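Local coordinates for RagB/SusD family nutrient uptake outer membrane protein (Bacteroides thetaiotaomicron, PDB 7KV2), which probably binds beta-glucan at the outer-membrane surface as a SusD-family glycan-binding protein of nutrient uptake, at residues A[99-104]-A[485-490]; A[117-122]-A[153-158]; A[160-165]-A[496-501]. One frame throughout, in Å; residues are numbered along the deposited sequence.

All three contacts tie parts of one largely helical chain by different means. Interaction 2 is wholly buried: two neighbouring antiparallel helices pack by glycine, valine, cysteine and tyrosine contacts, the tyrosine hydroxyls turned to other partners. Interaction 3, also buried, involves the last turn of helix 137-162, shared with interaction 2, and the loop that follows, joined to the C-terminal region by two hydrogen bonds and an apolar fringe; V158 O probably accepts G163 N where the two meet. Interaction 1, farther from the centre, is partly buried; two loops meet there through an asparagine network beside an aromatic stack. Interactions 1 and 3 touch, P104 O probably bonding Q500 N; interactions 1 and 2 stay apart.

Interaction 1 of 3, residues A[99-104]-A[485-490]; sequences NFEAIP and RTNSWS. With EDO (1,2-ethanediol), chain D.
The Schellman motif that closes helix 92-98 turns N99 and F100 against the irregular 485-490 loop. N99 supplies the polar half of the contact. With its CG anti to the backbone N (chi1 -162°), its amide lies across the backbone of T486 and N487. N99 OD1 accepts T486 N at 2.7 Å and, less closely, N487 N at 3.2 Å, the two donors coming from opposite faces of the carbonyl plane. On the other branch, N99 ND2 gives one bond to T486 OG1 (3.0 Å) and another to E101 OE2 (2.8 Å), which it meets from above the carboxylate plane. An asparagine suits this place because one short amide offers both an acceptor and a pair of donors to a loop without regular structure. The second asparagine answers the first: N487 ND2 reaches N99 O at 2.9 Å, nearly straight on to the carbonyl.

F100 holds the C-prime position of the motif, where phi is positive, and its side chain points into the other loop. W489 presents the edge of its indole to one face of that ring, F100 and the five-membered ring lying 5.0 Å between centroids with planes at 87°; W489 CB makes a CH-pi contact over the ring as well. From the other side of the ring plane comes R485, its guanidinium only 14° from parallel, with NE 3.4 Å from F100 CE2. R485 NH2 bonds M98 O at the C-terminal end of helix 92-98, and R485 NH1 bonds a second carbonyl, A78 O; the helix end and these carbonyls would probably help offset the nearby like charge of R325. N487 O, at the edge of the F100 ring, is buried without a hydrogen-bond partner in the model.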
loop_
_atom_site.group_PDB
_atom_site.type_symbol
_atom_site.label_atom_id
_atom_site.label_comp_id
_atom_site.label_asym_id
_atom_site.label_seq_id
_atom_site.Cartn_x
_atom_site.Cartn_y
_atom_site.Cartn_z
ATOM N N ASN A 99 -6.979 -14.706 -9.984
ATOM C CA ASN A 99 -7.385 -15.354 -11.256
ATOM C C ASN A 99 -8.626 -14.673 -11.864
ATOM O O ASN A 99 -9.253 -15.289 -12.742
ATOM C CB ASN A 99 -7.576 -16.854 -11.011
ATOM C CG ASN A 99 -7.555 -17.646 -12.294
ATOM O OD1 ASN A 99 -6.867 -17.258 -13.237
ATOM N ND2 ASN A 99 -8.332 -18.727 -12.332
ATOM N N PHE A 100 -8.958 -13.456 -11.448
ATOM C CA PHE A 100 -10.049 -12.607 -12.009
ATOM C C PHE A 100 -11.387 -13.383 -11.999
ATOM O O PHE A 100 -12.160 -13.209 -12.962
ATOM C CB PHE A 100 -9.671 -12.119 -13.417
ATOM C CG PHE A 100 -8.270 -11.566 -13.488
ATOM C CD1 PHE A 100 -7.842 -10.637 -12.544
ATOM C CD2 PHE A 100 -7.369 -11.998 -14.440
ATOM C CE1 PHE A 100 -6.540 -10.159 -12.561
ATOM C CE2 PHE A 100 -6.064 -11.519 -14.458
ATOM C CZ PHE A 100 -5.651 -10.606 -13.516
ATOM N N GLU A 101 -11.650 -14.155 -10.949
ATOM C CA GLU A 101 -12.891 -14.971 -10.776
ATOM C C GLU A 101 -13.466 -14.760 -9.359
ATOM O O GLU A 101 -14.059 -15.697 -8.780
ATOM C CB GLU A 101 -12.556 -16.423 -11.134
ATOM C CG GLU A 101 -11.553 -17.109 -10.231
ATOM C CD GLU A 101 -11.399 -18.597 -10.488
ATOM O OE1 GLU A 101 -12.438 -19.241 -10.744
ATOM O OE2 GLU A 101 -10.273 -19.127 -10.388
ATOM N N ALA A 102 -13.226 -13.595 -8.754
ATOM C CA ALA A 102 -13.848 -13.207 -7.474
ATOM C C ALA A 102 -15.370 -13.337 -7.635
ATOM O O ALA A 102 -15.850 -12.991 -8.715
ATOM C CB ALA A 102 -13.496 -11.787 -7.148
ATOM N N ILE A 103 -16.045 -13.830 -6.607
ATOM C CA ILE A 103 -17.531 -13.874 -6.512
ATOM C C ILE A 103 -17.966 -13.200 -5.219
ATOM O O ILE A 103 -17.295 -13.309 -4.172
ATOM C CB ILE A 103 -18.027 -15.330 -6.629
ATOM C CG1 ILE A 103 -17.446 -16.216 -5.521
ATOM C CG2 ILE A 103 -17.690 -15.822 -8.024
ATOM C CD1 ILE A 103 -18.104 -17.574 -5.317
ATOM N N PRO A 104 -19.128 -12.509 -5.289
ATOM C CA PRO A 104 -19.664 -11.726 -4.175
ATOM C C PRO A 104 -19.776 -12.463 -2.839
ATOM O O PRO A 104 -19.661 -11.821 -1.829
ATOM C CB PRO A 104 -21.105 -11.380 -4.634
ATOM C CG PRO A 104 -21.082 -11.445 -6.154
ATOM C CD PRO A 104 -19.958 -12.400 -6.502
ATOM N N ARG A 485 -2.637 -18.697 -12.946
ATOM C CA ARG A 485 -3.625 -17.815 -13.580
ATOM C C ARG A 485 -4.092 -18.506 -14.878
ATOM O O ARG A 485 -3.224 -18.846 -15.723
ATOM C CB ARG A 485 -3.011 -16.453 -13.847
ATOM C CG ARG A 485 -3.962 -15.494 -14.536
ATOM C CD ARG A 485 -3.431 -14.077 -14.573
ATOM N NE ARG A 485 -3.543 -13.469 -13.237
ATOM C CZ ARG A 485 -2.632 -12.664 -12.684
ATOM N NH1 ARG A 485 -1.497 -12.420 -13.300
ATOM N NH2 ARG A 485 -2.836 -12.162 -11.471
ATOM N N THR A 486 -5.401 -18.728 -15.004
ATOM C CA THR A 486 -6.019 -19.438 -16.152
ATOM C C THR A 486 -6.929 -18.492 -16.924
ATOM O O THR A 486 -7.393 -18.903 -18.003
ATOM C CB THR A 486 -6.789 -20.684 -15.703
ATOM O OG1 THR A 486 -7.847 -20.272 -14.847
ATOM C CG2 THR A 486 -5.915 -21.718 -15.036
ATOM N N ASN A 487 -7.173 -17.283 -16.403
ATOM C CA ASN A 487 -7.998 -16.242 -17.061
ATOM C C ASN A 487 -7.124 -15.086 -17.504
ATOM O O ASN A 487 -6.023 -14.910 -16.964
ATOM C CB ASN A 487 -9.154 -15.784 -16.165
ATOM C CG ASN A 487 -10.108 -16.918 -15.879
ATOM O OD1 ASN A 487 -10.525 -17.612 -16.800
ATOM N ND2 ASN A 487 -10.407 -17.169 -14.618
ATOM N N SER A 488 -7.595 -14.328 -18.492
ATOM C CA SER A 488 -6.998 -13.045 -18.916
ATOM C C SER A 488 -7.751 -11.900 -18.259
ATOM O O SER A 488 -8.974 -11.979 -18.167
ATOM C CB SER A 488 -6.990 -12.888 -20.401
ATOM O OG SER A 488 -6.028 -13.744 -20.961
ATOM N N TRP A 489 -7.057 -10.847 -17.852
ATOM C CA TRP A 489 -7.730 -9.614 -17.382
ATOM C C TRP A 489 -8.530 -8.995 -18.538
ATOM O O TRP A 489 -8.014 -8.969 -19.642
ATOM C CB TRP A 489 -6.688 -8.621 -16.852
ATOM C CG TRP A 489 -7.269 -7.466 -16.114
ATOM C CD1 TRP A 489 -7.481 -7.392 -14.766
ATOM C CD2 TRP A 489 -7.712 -6.213 -16.667
ATOM N NE1 TRP A 489 -8.008 -6.175 -14.443
ATOM C CE2 TRP A 489 -8.165 -5.432 -15.582
ATOM C CE3 TRP A 489 -7.770 -5.671 -17.955
ATOM C CZ2 TRP A 489 -8.695 -4.152 -15.744
ATOM C CZ3 TRP A 489 -8.273 -4.394 -18.114
ATOM C CH2 TRP A 489 -8.730 -3.649 -17.025
ATOM N N SER A 490 -9.693 -8.422 -18.248
ATOM C CA SER A 490 -10.475 -7.606 -19.212
ATOM C C SER A 490 -11.109 -6.466 -18.444
ATOM O O SER A 490 -11.181 -6.556 -17.207
ATOM C CB SER A 490 -11.527 -8.465 -19.908
ATOM O OG SER A 490 -12.474 -8.949 -18.965
HETATM C C1 EDO D . -18.128 -11.623 1.459
HETATM O O1 EDO D . -18.068 -12.650 0.542
HETATM C C2 EDO D . -19.400 -11.665 2.216
HETATM O O2 EDO D . -20.476 -11.201 1.434
#

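Interaction 2 of 3, residues A[117-122]-A[153-158]; sequences SGVKRC and FYYNWV
The hydroxyl of Y154, whose ring lies on G118 of the facing helix, is bonded to A53 O and, weakly, to L57 N. Those bonds tie the tip of the ring to the end of helix 43-53 and the loop after it, while the ring itself fills the groove between helices 110-130 and 137-162. These successive helices run antiparallel, as in the helical hairpins of tetratricopeptide-like folds, to which the SusD family belongs; at this level the segment axes are 9.1 Å apart and their directions differ by 153°.

Glycine allows the close fit. G118 has no side chain, and the backbone comes within 6.1 Å of the partner helix, measured from G118 CA to Y154 CA. G118 CA then sits over the face of the Y154 ring, 3.5 Å from its centroid, as a CH-pi donor to an aromatic face. C122, one turn on, brings its sulfur to the edge of the same ring, SG to CE2 of Y154 at 4.0 Å, and also touches V147 and L150 of helix 137-162. A small, polarisable thiol fills such a place well.

V119 divides its two methyls. CG1 is anti to the backbone N (chi1 171°), which sends it toward the outer end of Y155, while CG2 settles over the middle of that ring, 3.8 Å from the centroid. Being branched at CB, valine can cover the face and reach the rim at once. CG2 also touches Y154 CB, so this methyl touches both tyrosines. The phenol of Y155 is satisfied elsewhere, by F168 O, and Y167 packs its ring against that of Y155. Beside the hydroxyl, V119 CG1 stands 3.3 Å from Y155 OH.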
loop_
_atom_site.group_PDB
_atom_site.type_symbol
_atom_site.label_atom_id
_atom_site.label_comp_id
_atom_site.label_asym_id
_atom_site.label_seq_id
_atom_site.Cartn_x
_atom_site.Cartn_y
_atom_site.Cartn_z
ATOM N N SER A 117 -14.971 2.462 8.317
ATOM C CA SER A 117 -14.682 2.850 9.730
ATOM C C SER A 117 -13.867 4.135 9.722
ATOM O O SER A 117 -14.216 5.081 10.476
ATOM C CB SER A 117 -13.987 1.779 10.526
ATOM O OG SER A 117 -14.754 0.587 10.473
ATOM N N GLY A 118 -12.841 4.199 8.873
ATOM C CA GLY A 118 -12.055 5.425 8.678
ATOM C C GLY A 118 -12.952 6.612 8.308
ATOM O O GLY A 118 -12.897 7.646 9.010
ATOM N N VAL A 119 -13.762 6.457 7.267
ATOM C CA VAL A 119 -14.684 7.503 6.756
ATOM C C VAL A 119 -15.570 7.981 7.915
ATOM O O VAL A 119 -15.717 9.216 8.071
ATOM C CB VAL A 119 -15.520 7.000 5.573
ATOM C CG1 VAL A 119 -16.585 8.015 5.226
ATOM C CG2 VAL A 119 -14.704 6.694 4.334
ATOM N N LYS A 120 -16.155 7.067 8.675
ATOM C CA LYS A 120 -17.089 7.415 9.785
ATOM C C LYS A 120 -16.335 8.235 10.831
ATOM O O LYS A 120 -16.872 9.236 11.286
ATOM C CB LYS A 120 -17.714 6.171 10.426
ATOM C CG LYS A 120 -18.806 5.525 9.576
ATOM C CD LYS A 120 -19.322 4.179 10.065
ATOM C CE LYS A 120 -20.583 3.735 9.343
ATOM N NZ LYS A 120 -20.680 2.255 9.270
ATOM N N ARG A 121 -15.107 7.848 11.178
ATOM C CA ARG A 121 -14.345 8.580 12.219
ATOM C C ARG A 121 -13.987 9.981 11.728
ATOM O O ARG A 121 -14.005 10.893 12.574
ATOM C CB ARG A 121 -13.126 7.768 12.670
ATOM C CG ARG A 121 -13.531 6.489 13.366
ATOM C CD ARG A 121 -12.323 5.787 13.901
ATOM N NE ARG A 121 -12.703 4.624 14.659
ATOM C CZ ARG A 121 -11.959 4.072 15.575
ATOM N NH1 ARG A 121 -10.756 4.563 15.849
ATOM N NH2 ARG A 121 -12.423 3.031 16.236
ATOM N N CYS A 122 -13.678 10.153 10.441
ATOM C CA CYS A 122 -13.387 11.462 9.799
ATOM C C CYS A 122 -14.643 12.362 9.891
ATOM O O CYS A 122 -14.512 13.542 10.277
ATOM C CB CYS A 122 -12.900 11.291 8.361
ATOM S SG CYS A 122 -11.230 10.535 8.308
ATOM N N PHE A 153 -8.241 9.366 1.592
ATOM C CA PHE A 153 -7.306 8.192 1.671
ATOM C C PHE A 153 -8.147 6.908 1.858
ATOM O O PHE A 153 -7.992 5.920 1.118
ATOM C CB PHE A 153 -6.241 8.412 2.755
ATOM C CG PHE A 153 -5.113 7.397 2.708
ATOM C CD1 PHE A 153 -5.260 6.128 3.231
ATOM C CD2 PHE A 153 -3.967 7.663 1.959
ATOM C CE1 PHE A 153 -4.246 5.184 3.126
ATOM C CE2 PHE A 153 -2.972 6.711 1.826
ATOM C CZ PHE A 153 -3.110 5.477 2.426
ATOM N N TYR A 154 -9.148 6.934 2.728
ATOM C CA TYR A 154 -9.995 5.749 2.974
ATOM C C TYR A 154 -10.922 5.495 1.767
ATOM O O TYR A 154 -11.136 4.304 1.410
ATOM C CB TYR A 154 -10.751 5.929 4.286
ATOM C CG TYR A 154 -9.926 5.989 5.538
ATOM C CD1 TYR A 154 -9.114 4.915 5.905
ATOM C CD2 TYR A 154 -10.038 7.043 6.425
ATOM C CE1 TYR A 154 -8.428 4.915 7.103
ATOM C CE2 TYR A 154 -9.320 7.071 7.608
ATOM C CZ TYR A 154 -8.503 6.005 7.951
ATOM O OH TYR A 154 -7.815 5.972 9.137
ATOM N N TYR A 155 -11.498 6.555 1.165
ATOM C CA TYR A 155 -12.359 6.412 -0.041
ATOM C C TYR A 155 -11.539 5.865 -1.216
ATOM O O TYR A 155 -12.062 5.097 -1.990
ATOM C CB TYR A 155 -13.027 7.731 -0.445
ATOM C CG TYR A 155 -14.330 7.938 0.276
ATOM C CD1 TYR A 155 -15.344 7.017 0.126
ATOM C CD2 TYR A 155 -14.569 9.036 1.083
ATOM C CE1 TYR A 155 -16.558 7.145 0.780
ATOM C CE2 TYR A 155 -15.789 9.185 1.735
ATOM C CZ TYR A 155 -16.779 8.233 1.599
ATOM O OH TYR A 155 -17.994 8.345 2.232
ATOM N N ASN A 156 -10.250 6.190 -1.282
ATOM C CA ASN A 156 -9.351 5.706 -2.336
ATOM C C ASN A 156 -9.249 4.180 -2.231
ATOM O O ASN A 156 -9.203 3.517 -3.279
ATOM C CB ASN A 156 -7.994 6.418 -2.238
ATOM C CG ASN A 156 -7.092 6.005 -3.360
ATOM O OD1 ASN A 156 -7.480 6.107 -4.534
ATOM N ND2 ASN A 156 -5.892 5.531 -2.999
ATOM N N TRP A 157 -9.256 3.609 -1.026
ATOM C CA TRP A 157 -9.163 2.138 -0.883
ATOM C C TRP A 157 -10.406 1.535 -1.589
ATOM O O TRP A 157 -10.282 0.597 -2.370
ATOM C CB TRP A 157 -9.150 1.750 0.589
ATOM C CG TRP A 157 -7.854 1.936 1.337
ATOM C CD1 TRP A 157 -6.624 2.237 0.840
ATOM C CD2 TRP A 157 -7.681 1.743 2.750
ATOM N NE1 TRP A 157 -5.699 2.254 1.852
ATOM C CE2 TRP A 157 -6.310 1.939 3.029
ATOM C CE3 TRP A 157 -8.539 1.406 3.799
ATOM C CZ2 TRP A 157 -5.793 1.859 4.316
ATOM C CZ3 TRP A 157 -8.012 1.263 5.075
ATOM C CH2 TRP A 157 -6.645 1.474 5.319
ATOM N N VAL A 158 -11.601 2.040 -1.291
ATOM C CA VAL A 158 -12.833 1.437 -1.889
ATOM C C VAL A 158 -13.027 1.889 -3.331
ATOM O O VAL A 158 -13.539 1.072 -4.104
ATOM C CB VAL A 158 -14.083 1.628 -1.012
ATOM C CG1 VAL A 158 -14.099 0.646 0.146
ATOM C CG2 VAL A 158 -14.238 3.049 -0.509
#

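Interaction 3 of 3, residues A[160-165]-A[496-501]; sequences KFWGNV and LPIPQK. With EDO (1,2-ethanediol), chain D.
The indole of W162 turns its pyrrole edge to the 496-501 loop: P497 O lies in its plane at that edge, and F161 CB lies over one face, toward the rim. P499 CD approaches NE1 obliquely, and W112 meets the indole edge-to-face. The ring of F161 receives L496 CD1 at its edge, 3.9 Å from F161 CD1, the two side chains lying alongside and pointing the same way; W465 pairs edge-to-face with F161.

Two hydrogen bonds join the C-terminal part of helix 137-162 to the loop. L496 N gives a nearly straight bond to F161 O (2.9 Å), in the carbonyl plane. W162 NE1 reaches P497 O at 3.0 Å, bent to 136° and from above the carbonyl plane. I498 adds CG1 beside W162 and CD1 against N164 O. Past P499, at the N-cap position of helix 500-505, K501 N bonds O2 of an ethanediol, probably from the crystallisation liquor, at 3.0 Å; this molecule also bonds P104 O.

Tryptophan suits the site by combining a broad apolar surface with one donor: packed against leucine, isoleucine and proline, it places its buried N-H on a backbone carbonyl, satisfying that donor, though by a bent bond, without a charged group.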
loop_
_atom_site.group_PDB
_atom_site.type_symbol
_atom_site.label_atom_id
_atom_site.label_comp_id
_atom_site.label_asym_id
_atom_site.label_seq_id
_atom_site.Cartn_x
_atom_site.Cartn_y
_atom_site.Cartn_z
ATOM N N LYS A 160 -10.627 2.412 -5.608
ATOM C CA LYS A 160 -9.748 1.582 -6.455
ATOM C C LYS A 160 -10.288 0.159 -6.534
ATOM O O LYS A 160 -10.303 -0.362 -7.646
ATOM C CB LYS A 160 -8.283 1.622 -5.971
ATOM C CG LYS A 160 -7.580 2.883 -6.431
ATOM C CD LYS A 160 -6.083 2.780 -6.369
ATOM C CE LYS A 160 -5.431 3.816 -7.240
ATOM N NZ LYS A 160 -3.965 3.636 -7.222
ATOM N N PHE A 161 -10.601 -0.497 -5.420
ATOM C CA PHE A 161 -10.896 -1.946 -5.433
ATOM C C PHE A 161 -12.324 -2.175 -5.962
ATOM O O PHE A 161 -12.488 -3.174 -6.637
ATOM C CB PHE A 161 -10.713 -2.610 -4.077
ATOM C CG PHE A 161 -9.250 -2.871 -3.738
ATOM C CD1 PHE A 161 -8.600 -4.013 -4.184
ATOM C CD2 PHE A 161 -8.540 -1.980 -2.937
ATOM C CE1 PHE A 161 -7.257 -4.243 -3.887
ATOM C CE2 PHE A 161 -7.201 -2.217 -2.606
ATOM C CZ PHE A 161 -6.568 -3.350 -3.074
ATOM N N TRP A 162 -13.276 -1.304 -5.645
ATOM C CA TRP A 162 -14.707 -1.588 -5.984
ATOM C C TRP A 162 -15.345 -0.512 -6.886
ATOM O O TRP A 162 -16.335 -0.871 -7.571
ATOM C CB TRP A 162 -15.512 -1.778 -4.710
ATOM C CG TRP A 162 -15.281 -3.066 -4.000
ATOM C CD1 TRP A 162 -15.818 -4.275 -4.310
ATOM C CD2 TRP A 162 -14.459 -3.268 -2.839
ATOM N NE1 TRP A 162 -15.410 -5.213 -3.413
ATOM C CE2 TRP A 162 -14.573 -4.623 -2.496
ATOM C CE3 TRP A 162 -13.618 -2.435 -2.080
ATOM C CZ2 TRP A 162 -13.933 -5.167 -1.384
ATOM C CZ3 TRP A 162 -13.018 -2.965 -0.963
ATOM C CH2 TRP A 162 -13.120 -4.319 -0.655
ATOM N N GLY A 163 -14.860 0.732 -6.867
ATOM C CA GLY A 163 -15.196 1.793 -7.839
ATOM C C GLY A 163 -16.527 2.490 -7.524
ATOM O O GLY A 163 -16.500 3.680 -7.147
ATOM N N ASN A 164 -17.645 1.796 -7.743
ATOM C CA ASN A 164 -19.034 2.354 -7.644
ATOM C C ASN A 164 -19.605 2.037 -6.263
ATOM O O ASN A 164 -20.204 0.948 -6.109
ATOM C CB ASN A 164 -19.927 1.773 -8.753
ATOM C CG ASN A 164 -19.327 1.864 -10.130
ATOM O OD1 ASN A 164 -19.165 2.931 -10.699
ATOM N ND2 ASN A 164 -18.976 0.728 -10.689
ATOM N N VAL A 165 -19.370 2.885 -5.253
ATOM C CA VAL A 165 -19.549 2.509 -3.813
ATOM C C VAL A 165 -20.307 3.615 -3.088
ATOM O O VAL A 165 -20.363 4.726 -3.604
ATOM C CB VAL A 165 -18.185 2.257 -3.131
ATOM C CG1 VAL A 165 -17.530 1.032 -3.733
ATOM C CG2 VAL A 165 -17.305 3.472 -3.221
ATOM N N LEU A 496 -13.921 -4.948 -8.383
ATOM C CA LEU A 496 -14.254 -6.278 -7.807
ATOM C C LEU A 496 -15.757 -6.342 -7.530
ATOM O O LEU A 496 -16.382 -5.308 -7.335
ATOM C CB LEU A 496 -13.514 -6.500 -6.490
ATOM C CG LEU A 496 -12.005 -6.764 -6.651
ATOM C CD1 LEU A 496 -11.308 -6.549 -5.315
ATOM C CD2 LEU A 496 -11.781 -8.181 -7.153
ATOM N N PRO A 497 -16.334 -7.550 -7.426
ATOM C CA PRO A 497 -17.699 -7.707 -6.932
ATOM C C PRO A 497 -17.794 -7.116 -5.522
ATOM O O PRO A 497 -16.940 -7.463 -4.674
ATOM C CB PRO A 497 -17.929 -9.218 -6.825
ATOM C CG PRO A 497 -16.890 -9.813 -7.740
ATOM C CD PRO A 497 -15.715 -8.845 -7.707
ATOM N N ILE A 498 -18.829 -6.289 -5.288
ATOM C CA ILE A 498 -19.226 -5.831 -3.915
ATOM C C ILE A 498 -19.618 -7.042 -3.075
ATOM O O ILE A 498 -20.324 -7.915 -3.570
ATOM C CB ILE A 498 -20.322 -4.761 -4.028
ATOM C CG1 ILE A 498 -19.798 -3.569 -4.825
ATOM C CG2 ILE A 498 -20.841 -4.360 -2.651
ATOM C CD1 ILE A 498 -20.861 -2.582 -5.279
ATOM N N PRO A 499 -19.174 -7.178 -1.796
ATOM C CA PRO A 499 -19.573 -8.302 -0.959
ATOM C C PRO A 499 -21.107 -8.516 -0.941
ATOM O O PRO A 499 -21.840 -7.517 -0.890
ATOM C CB PRO A 499 -19.044 -7.923 0.435
ATOM C CG PRO A 499 -17.806 -7.083 0.122
ATOM C CD PRO A 499 -18.188 -6.314 -1.113
ATOM N N GLN A 500 -21.532 -9.783 -0.977
ATOM C CA GLN A 500 -22.980 -10.169 -1.029
ATOM C C GLN A 500 -23.689 -9.610 0.209
ATOM O O GLN A 500 -24.830 -9.097 0.053
ATOM C CB GLN A 500 -23.176 -11.683 -1.121
ATOM C CG GLN A 500 -24.625 -12.102 -1.479
ATOM C CD GLN A 500 -25.111 -11.482 -2.771
ATOM O OE1 GLN A 500 -24.469 -11.561 -3.825
ATOM N NE2 GLN A 500 -26.245 -10.806 -2.693
ATOM N N LYS A 501 -23.057 -9.673 1.382
ATOM C CA LYS A 501 -23.646 -9.117 2.629
ATOM C C LYS A 501 -23.962 -7.627 2.459
ATOM O O LYS A 501 -25.007 -7.214 2.991
ATOM C CB LYS A 501 -22.782 -9.421 3.845
ATOM C CG LYS A 501 -22.920 -10.863 4.298
ATOM C CD LYS A 501 -21.836 -11.345 5.212
ATOM C CE LYS A 501 -21.850 -12.848 5.403
ATOM N NZ LYS A 501 -20.628 -13.281 6.121
HETATM C C1 EDO D . -18.128 -11.623 1.459
HETATM O O1 EDO D . -18.068 -12.650 0.542
HETATM C C2 EDO D . -19.400 -11.665 2.216
HETATM O O2 EDO D . -20.476 -11.201 1.434
#